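Local coordinates for 11R-lipoxygenase (Gersemia fruticosa, PDB 3VF1), which probably adds molecular oxygen to polyunsaturated fatty acids as a calcium-dependent, non-heme iron dioxygenase of the lipoxygenase family, at residues P346-L351 / I361-K366. Numbering follows the deposited sequence.
Sequences PIAIQL and IWTPLK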
loop_
_atom_site.group_PDB
_atom_site.type_symbol
_atom_site.label_atom_id
_atom_site.label_comp_id
_atom_site.label_asym_id
_atom_site.label_seq_id
_atom_site.Cartn_x
_atom_site.Cartn_y
_atom_site.Cartn_z
ATOM N N PRO A 346 20.472 -6.670 19.866
ATOM C CA PRO A 346 21.667 -6.497 19.039
ATOM C C PRO A 346 22.915 -6.843 19.843
ATOM O O PRO A 346 23.014 -6.444 21.001
ATOM C CB PRO A 346 21.640 -5.005 18.708
ATOM C CG PRO A 346 20.945 -4.386 19.871
ATOM C CD PRO A 346 19.903 -5.379 20.292
ATOM N N ILE A 347 23.846 -7.579 19.248
ATOM C CA ILE A 347 25.064 -7.960 19.954
ATOM C C ILE A 347 26.336 -7.584 19.196
ATOM O O ILE A 347 27.429 -7.653 19.752
ATOM C CB ILE A 347 25.086 -9.473 20.257
ATOM C CG1 ILE A 347 25.028 -10.282 18.958
ATOM C CG2 ILE A 347 23.927 -9.841 21.166
ATOM C CD1 ILE A 347 25.228 -11.770 19.164
ATOM N N ALA A 348 26.196 -7.179 17.938
ATOM C CA ALA A 348 27.355 -6.806 17.133
ATOM C C ALA A 348 26.933 -6.035 15.890
ATOM O O ALA A 348 25.873 -6.290 15.326
ATOM C CB ALA A 348 28.145 -8.045 16.742
ATOM N N ILE A 349 27.771 -5.091 15.469
ATOM C CA ILE A 349 27.486 -4.275 14.294
ATOM C C ILE A 349 28.762 -3.931 13.531
ATOM O O ILE A 349 29.783 -3.596 14.125
ATOM C CB ILE A 349 26.783 -2.959 14.673
ATOM C CG1 ILE A 349 25.402 -3.239 15.266
ATOM C CG2 ILE A 349 26.658 -2.052 13.454
ATOM C CD1 ILE A 349 24.713 -2.002 15.815
ATOM N N GLN A 350 28.689 -4.017 12.208
ATOM C CA GLN A 350 29.782 -3.600 11.339
ATOM C C GLN A 350 29.219 -2.630 10.308
ATOM O O GLN A 350 28.302 -2.974 9.572
ATOM C CB GLN A 350 30.407 -4.817 10.655
ATOM C CG GLN A 350 31.639 -4.512 9.822
ATOM C CD GLN A 350 32.245 -5.759 9.208
ATOM O OE1 GLN A 350 32.888 -6.554 9.894
ATOM N NE2 GLN A 350 32.037 -5.942 7.908
ATOM N N LEU A 351 29.763 -1.419 10.258
ATOM C CA LEU A 351 29.161 -0.344 9.472
ATOM C C LEU A 351 29.295 -0.544 7.961
ATOM O O LEU A 351 28.372 -0.234 7.209
ATOM C CB LEU A 351 29.747 1.011 9.878
ATOM C CG LEU A 351 29.531 1.412 11.340
ATOM C CD1 LEU A 351 30.126 2.787 11.609
ATOM C CD2 LEU A 351 28.052 1.389 11.703
ATOM N N ILE A 361 34.326 -4.134 14.279
ATOM C CA ILE A 361 33.076 -4.663 14.805
ATOM C C ILE A 361 32.752 -4.008 16.144
ATOM O O ILE A 361 33.549 -4.060 17.080
ATOM C CB ILE A 361 33.144 -6.190 14.976
ATOM C CG1 ILE A 361 33.351 -6.852 13.612
ATOM C CG2 ILE A 361 31.874 -6.705 15.637
ATOM C CD1 ILE A 361 33.465 -8.358 13.659
ATOM N N TRP A 362 31.578 -3.389 16.219
ATOM C CA TRP A 362 31.136 -2.706 17.428
ATOM C C TRP A 362 30.302 -3.651 18.280
ATOM O O TRP A 362 29.572 -4.489 17.760
ATOM C CB TRP A 362 30.321 -1.464 17.071
ATOM C CG TRP A 362 31.033 -0.543 16.133
ATOM C CD1 TRP A 362 31.089 -0.641 14.773
ATOM C CD2 TRP A 362 31.794 0.618 16.483
ATOM N NE1 TRP A 362 31.838 0.388 14.254
ATOM C CE2 TRP A 362 32.280 1.176 15.283
ATOM C CE3 TRP A 362 32.110 1.243 17.692
ATOM C CZ2 TRP A 362 33.066 2.325 15.258
ATOM C CZ3 TRP A 362 32.890 2.383 17.665
ATOM C CH2 TRP A 362 33.360 2.913 16.457
ATOM N N THR A 363 30.414 -3.504 19.594
ATOM C CA THR A 363 29.787 -4.430 20.525
ATOM C C THR A 363 29.625 -3.770 21.892
ATOM O O THR A 363 30.553 -3.134 22.389
ATOM C CB THR A 363 30.643 -5.707 20.655
ATOM O OG1 THR A 363 30.304 -6.622 19.606
ATOM C CG2 THR A 363 30.428 -6.378 21.971
ATOM N N PRO A 364 28.442 -3.918 22.511
ATOM C CA PRO A 364 28.176 -3.253 23.793
ATOM C C PRO A 364 29.039 -3.800 24.928
ATOM O O PRO A 364 29.197 -3.150 25.957
ATOM C CB PRO A 364 26.697 -3.557 24.045
ATOM C CG PRO A 364 26.441 -4.822 23.304
ATOM C CD PRO A 364 27.312 -4.762 22.085
ATOM N N LEU A 365 29.576 -4.997 24.729
ATOM C CA LEU A 365 30.505 -5.615 25.669
ATOM C C LEU A 365 31.904 -4.993 25.639
ATOM O O LEU A 365 32.527 -4.814 26.686
ATOM C CB LEU A 365 30.614 -7.108 25.359
ATOM C CG LEU A 365 31.265 -7.995 26.417
ATOM C CD1 LEU A 365 30.393 -8.074 27.657
ATOM C CD2 LEU A 365 31.523 -9.383 25.847
ATOM N N LYS A 366 32.391 -4.661 24.445
ATOM C CA LYS A 366 33.777 -4.232 24.270
ATOM C C LYS A 366 33.904 -2.735 24.002
ATOM O O LYS A 366 34.995 -2.173 24.100
ATOM C CB LYS A 366 34.422 -4.996 23.109
ATOM C CG LYS A 366 34.555 -6.494 23.333
ATOM C CD LYS A 366 35.445 -6.805 24.525
ATOM C CE LYS A 366 35.628 -8.301 24.708
ATOM N NZ LYS A 366 36.419 -8.617 25.928
#
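Ile-349 and Trp-362 hold the two strands together through a pair of backbone hydrogen bonds. Trp-362 N reaches Ile-349 O at 2.8 Å, nearly straight at 171° and in the carbonyl plane; the return bond, Ile-349 N to Trp-362 O at 3.0 Å, is more bent. Each carbonyl oxygen also takes a CA-H contact, Ile-349 O from Ile-361 CA and Trp-362 O from Ala-348 CA, the latter at 3.3 Å.

This is the tight part. The indole of Trp-362 lies with CG anti to its own carbonyl carbon (chi1 -53°), which brings CD1 to 3.3 Å from Ile-349 O, at the ring edge and in its plane. Leu-351 slants across the pyrrole end, its CG 3.9 Å from Trp-362 NE1, while Lys-604 makes a cation-pi contact with the ring. With an alanine in place of Trp-362, Leu-351 and Lys-604 would probably lose their aromatic partner and a gap would be likely to open beside helix 369-410, whose Asp-371 touches the Trp-362 side chain.

Packing is looser beside Gln-350 and Ile-361, the latter partly exposed. CG2 of Ile-361 meets Ala-348 CB at 4.1 Å, and its CG1 only brushes Gln-350 OE1, whose amide partner NE2 is hydrogen-bonded to Tyr-352 O and Asn-279 O. Towards the partly exposed Pro-364, Thr-363 OG1 sits 3.1 Å from Ile-347 O, and Pro-364 CD lies against the same oxygen.

On its other side, strand 344-350 carries a classic beta bulge, where Ile-347 and Ala-348 are both hydrogen-bonded through the backbone to Leu-335 of strand 333-338. The whole is an antiparallel beta hairpin with a long connection, placing the short strand 361-362 at the edge of a five-stranded sheet in the lipoxygenase domain.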